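Local coordinates for T CELL surface glycoprotein CD4 (Rattus norvegicus, PDB 1CID), which is a T-cell surface glycoprotein that probably acts as a co-receptor for MHC class II recognition, represented here by its third and fourth immunoglobulin-like domains, at residues P124-P127 with K128-L131; I132-E136 with N137-R141. All coordinates share one frame; numbering follows the deposited sequence.

Interaction 1 (P124-P127 with K128-L131); sequences PTSP and KMRL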
loop_
_atom_site.group_PDB
_atom_site.type_symbol
_atom_site.label_atom_id
_atom_site.label_comp_id
_atom_site.label_asym_id
_atom_site.label_seq_id
_atom_site.Cartn_x
_atom_site.Cartn_y
_atom_site.Cartn_z
ATOM N N PRO A 124 7.544 -1.323 2.659
ATOM C CA PRO A 124 8.305 -2.551 2.389
ATOM C C PRO A 124 8.763 -2.944 0.983
ATOM O O PRO A 124 8.132 -3.682 0.151
ATOM C CB PRO A 124 7.431 -3.703 2.940
ATOM C CG PRO A 124 6.052 -3.167 3.148
ATOM C CD PRO A 124 6.206 -1.645 3.215
ATOM N N THR A 125 10.007 -2.458 0.782
ATOM C CA THR A 125 10.649 -2.738 -0.525
ATOM C C THR A 125 11.857 -3.656 -0.426
ATOM O O THR A 125 12.635 -3.384 0.513
ATOM C CB THR A 125 11.012 -1.381 -1.278
ATOM O OG1 THR A 125 11.667 -0.399 -0.427
ATOM C CG2 THR A 125 9.750 -0.884 -1.976
ATOM N N SER A 126 11.969 -4.579 -1.361
ATOM C CA SER A 126 13.156 -5.444 -1.489
ATOM C C SER A 126 14.353 -4.564 -1.854
ATOM O O SER A 126 14.086 -3.509 -2.430
ATOM C CB SER A 126 13.093 -6.360 -2.694
ATOM O OG SER A 126 12.123 -7.330 -2.937
ATOM N N PRO A 127 15.590 -4.951 -1.691
ATOM C CA PRO A 127 16.811 -4.219 -2.096
ATOM C C PRO A 127 17.280 -4.547 -3.528
ATOM O O PRO A 127 18.346 -4.136 -4.018
ATOM C CB PRO A 127 17.800 -4.610 -0.995
ATOM C CG PRO A 127 17.515 -6.129 -0.954
ATOM C CD PRO A 127 15.974 -6.214 -1.012
ATOM N N LYS A 128 16.522 -5.348 -4.239
ATOM C CA LYS A 128 16.613 -5.671 -5.669
ATOM C C LYS A 128 15.339 -4.962 -6.248
ATOM O O LYS A 128 14.413 -5.463 -6.944
ATOM C CB LYS A 128 16.622 -7.148 -5.989
ATOM C CG LYS A 128 15.421 -7.826 -5.315
ATOM C CD LYS A 128 15.183 -9.202 -5.910
ATOM C CE LYS A 128 14.831 -10.140 -4.742
ATOM N NZ LYS A 128 16.031 -10.265 -3.834
ATOM N N MET A 129 15.213 -3.696 -5.842
ATOM C CA MET A 129 14.140 -2.731 -6.151
ATOM C C MET A 129 14.812 -1.351 -6.411
ATOM O O MET A 129 15.596 -0.931 -5.515
ATOM C CB MET A 129 13.006 -2.555 -5.125
ATOM C CG MET A 129 11.802 -3.379 -5.522
ATOM S SD MET A 129 10.516 -3.551 -4.219
ATOM C CE MET A 129 9.661 -4.972 -4.978
ATOM N N ARG A 130 14.497 -0.798 -7.601
ATOM C CA ARG A 130 15.120 0.508 -7.892
ATOM C C ARG A 130 14.046 1.451 -8.388
ATOM O O ARG A 130 13.046 0.876 -8.804
ATOM C CB ARG A 130 16.286 0.380 -8.818
ATOM C CG ARG A 130 16.056 -0.715 -9.838
ATOM C CD ARG A 130 17.357 -1.393 -10.235
ATOM N NE ARG A 130 18.338 -0.404 -10.573
ATOM C CZ ARG A 130 19.607 -0.234 -10.342
ATOM N NH1 ARG A 130 20.187 -1.210 -9.694
ATOM N NH2 ARG A 130 20.398 0.826 -10.642
ATOM N N LEU A 131 14.320 2.701 -8.266
ATOM C CA LEU A 131 13.410 3.756 -8.688
ATOM C C LEU A 131 14.004 4.378 -9.979
ATOM O O LEU A 131 15.234 4.492 -10.162
ATOM C CB LEU A 131 13.358 4.745 -7.560
ATOM C CG LEU A 131 12.242 4.937 -6.544
ATOM C CD1 LEU A 131 12.441 6.276 -5.852
ATOM C CD2 LEU A 131 10.876 4.821 -7.191
#
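M129 turns its side chain back under the loop that has just delivered it, running beneath S126 to T125. Extension at chi2 (168°) sends SD out to T125, where it lies 3.6 Å from CG2, the two side chains crossing obliquely; extension at chi3 (-163°) then carries CE on toward OG of S126, 4.0 Å away. The same sulfur is 3.4 Å from the backbone N of S126. Nearer the root of the side chain, CB and CG of M129 face the carbonyl O of S126. An unbranched thioether suits this place, being long and slim enough to reach from the strand to T125 beneath S126, with no polar group to satisfy. The loop joins strand 116-122 to strand 129-135 of the immunoglobulin-like domain, matching the B–C loop of that fold; M129 is buried and also packs on E165 of strand 158-165. K128 takes the outer side of the bend. With chi1 at 53°, its CG sits between the backbone N and carbonyl carbon and meets CB of S126 at 3.8 Å, and the small serine lets the lysine methylene close in. P127, whose ring limits the backbone's freedom, makes the corner between them, and its ring atoms CB, CG and CD adjoin the backbone N of K128.

Interaction 2 (I132-E136 with N137-R141); sequences ILKQE and NQEAR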
loop_
_atom_site.group_PDB
_atom_site.type_symbol
_atom_site.label_atom_id
_atom_site.label_comp_id
_atom_site.label_asym_id
_atom_site.label_seq_id
_atom_site.Cartn_x
_atom_site.Cartn_y
_atom_site.Cartn_z
ATOM N N ILE A 132 13.064 4.725 -10.818
ATOM C CA ILE A 132 13.383 5.203 -12.147
ATOM C C ILE A 132 12.517 6.374 -12.532
ATOM O O ILE A 132 11.292 6.250 -12.476
ATOM C CB ILE A 132 13.090 3.935 -13.038
ATOM C CG1 ILE A 132 14.029 2.740 -12.686
ATOM C CG2 ILE A 132 13.128 4.192 -14.551
ATOM C CD1 ILE A 132 13.193 1.472 -13.142
ATOM N N LEU A 133 13.137 7.432 -12.967
ATOM C CA LEU A 133 12.508 8.660 -13.479
ATOM C C LEU A 133 12.890 8.629 -14.971
ATOM O O LEU A 133 14.057 8.516 -15.296
ATOM C CB LEU A 133 12.937 9.880 -12.690
ATOM C CG LEU A 133 11.989 10.474 -11.662
ATOM C CD1 LEU A 133 12.644 11.618 -11.024
ATOM C CD2 LEU A 133 10.685 10.903 -12.310
ATOM N N LYS A 134 12.007 8.582 -15.907
ATOM C CA LYS A 134 12.005 8.502 -17.319
ATOM C C LYS A 134 11.103 9.586 -17.927
ATOM O O LYS A 134 10.249 10.171 -17.245
ATOM C CB LYS A 134 11.151 7.348 -17.725
ATOM C CG LYS A 134 11.760 6.091 -18.290
ATOM C CD LYS A 134 10.514 5.835 -19.130
ATOM C CE LYS A 134 10.318 4.401 -19.254
ATOM N NZ LYS A 134 11.418 3.416 -19.498
ATOM N N GLN A 135 11.296 9.775 -19.227
ATOM C CA GLN A 135 10.440 10.804 -19.902
ATOM C C GLN A 135 9.262 9.972 -20.377
ATOM O O GLN A 135 9.609 8.830 -20.727
ATOM C CB GLN A 135 11.150 11.549 -21.007
ATOM C CG GLN A 135 11.125 13.055 -20.815
ATOM C CD GLN A 135 12.383 13.658 -21.352
ATOM O OE1 GLN A 135 13.409 12.967 -21.470
ATOM N NE2 GLN A 135 12.223 14.934 -21.669
ATOM N N GLU A 136 8.041 10.424 -20.410
ATOM C CA GLU A 136 6.968 9.573 -20.795
ATOM C C GLU A 136 7.310 8.383 -21.673
ATOM O O GLU A 136 6.994 7.291 -21.075
ATOM C CB GLU A 136 5.796 10.146 -21.552
ATOM C CG GLU A 136 4.533 9.276 -21.269
ATOM C CD GLU A 136 3.289 10.012 -21.664
ATOM O OE1 GLU A 136 3.395 11.189 -22.008
ATOM O OE2 GLU A 136 2.231 9.343 -21.630
ATOM N N ASN A 137 7.801 8.505 -22.888
ATOM C CA ASN A 137 7.972 7.200 -23.635
ATOM C C ASN A 137 9.358 6.710 -24.041
ATOM O O ASN A 137 9.596 5.728 -24.764
ATOM C CB ASN A 137 7.177 7.316 -24.919
ATOM C CG ASN A 137 5.791 6.763 -24.992
ATOM O OD1 ASN A 137 5.537 5.685 -24.435
ATOM N ND2 ASN A 137 4.913 7.513 -25.679
ATOM N N GLN A 138 10.335 7.448 -23.643
ATOM C CA GLN A 138 11.759 7.408 -23.794
ATOM C C GLN A 138 12.344 6.464 -22.754
ATOM O O GLN A 138 11.604 5.591 -22.280
ATOM C CB GLN A 138 12.319 8.826 -23.792
ATOM C CG GLN A 138 11.864 9.667 -24.997
ATOM C CD GLN A 138 12.295 11.101 -24.803
ATOM O OE1 GLN A 138 11.448 11.986 -24.842
ATOM N NE2 GLN A 138 13.607 11.288 -24.579
ATOM N N GLU A 139 13.621 6.551 -22.478
ATOM C CA GLU A 139 14.408 5.672 -21.640
ATOM C C GLU A 139 14.749 6.130 -20.265
ATOM O O GLU A 139 14.542 7.338 -19.985
ATOM C CB GLU A 139 15.704 5.373 -22.431
ATOM C CG GLU A 139 15.391 4.252 -23.436
ATOM C CD GLU A 139 14.954 2.920 -22.883
ATOM O OE1 GLU A 139 15.139 2.645 -21.647
ATOM O OE2 GLU A 139 14.416 2.113 -23.643
ATOM N N ALA A 140 15.197 5.263 -19.392
ATOM C CA ALA A 140 15.368 5.743 -18.003
ATOM C C ALA A 140 16.395 6.793 -17.947
ATOM O O ALA A 140 17.507 6.480 -18.346
ATOM C CB ALA A 140 15.813 4.461 -17.283
ATOM N N ARG A 141 16.129 7.917 -17.401
ATOM C CA ARG A 141 17.153 9.006 -17.211
ATOM C C ARG A 141 17.953 8.681 -15.977
ATOM O O ARG A 141 19.147 8.435 -16.104
ATOM C CB ARG A 141 16.431 10.312 -17.177
ATOM C CG ARG A 141 17.206 11.585 -16.962
ATOM C CD ARG A 141 17.899 11.904 -18.243
ATOM N NE ARG A 141 16.960 12.210 -19.342
ATOM C CZ ARG A 141 16.734 13.533 -19.563
ATOM N NH1 ARG A 141 17.314 14.504 -18.819
ATOM N NH2 ARG A 141 15.862 13.832 -20.535
HETATM O O HOH W 1 14.014 9.687 -20.503
#
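This is a surface contact within a beta hairpin: strand 129-135 runs out, the chain reverses through 136-139, and strand 140-144 returns alongside it. Backbone pairing is clearest at the inner end, where the N-H of R141 reaches O of L133 at 3.0 Å. At the turn, N of Q138 makes a weak bond of 3.3 Å to O of Q135. Between these two, a water donates to O of E139 and weakly accepts from N of Q135, bridging backbone groups that do not bond directly. Q135 and Q138 lie side by side and point the same way, their amide planes 32° apart. OE1 of Q135 receives a weak bond of 2.8 Å from NH2 of R141, arriving from the edge of the guanidinium, whose plane stands 67° from the amide. R141 starts out with CG anti to its N (chi1 179°), then bends at chi2 and chi3 to bring the guanidinium to Q135. Its stronger partner is E155, which forms a salt bridge with NH2 and also accepts a weak bond from NE2 of Q135. The aliphatic part of K134 lies alongside the returning chain, CD 3.3 Å from O of Q138 and CG 3.5 Å from O of E139. CG2 of I132 and CB of A140, 3.8 Å apart, add a small apolar patch. Polar, flexible residues suit this solvent-exposed turn, and E136 ties it to K174 through a salt bridge. The arrangement is that of the C–C' hairpin at the margin of an immunoglobulin-type sheet.

Both interactions are local surface contacts drawing on strand 129-135, one where the chain enters it and the other where it leaves, with centres about 18 Å apart. Interaction 1 is mainly van der Waals packing, with a buried methionine beneath a loop that connects successive strands that belong to different sheets. Interaction 2 lies farther from the centre of the chain and is largely polar, combining backbone bonds, a bridging water and a glutamine–arginine pair in a hairpin within one sheet. Between them, the strand contributes L131 and L133 to the domain interior, where both touch C161, the disulfide partner of C119, while its two ends meet solvent-facing turns.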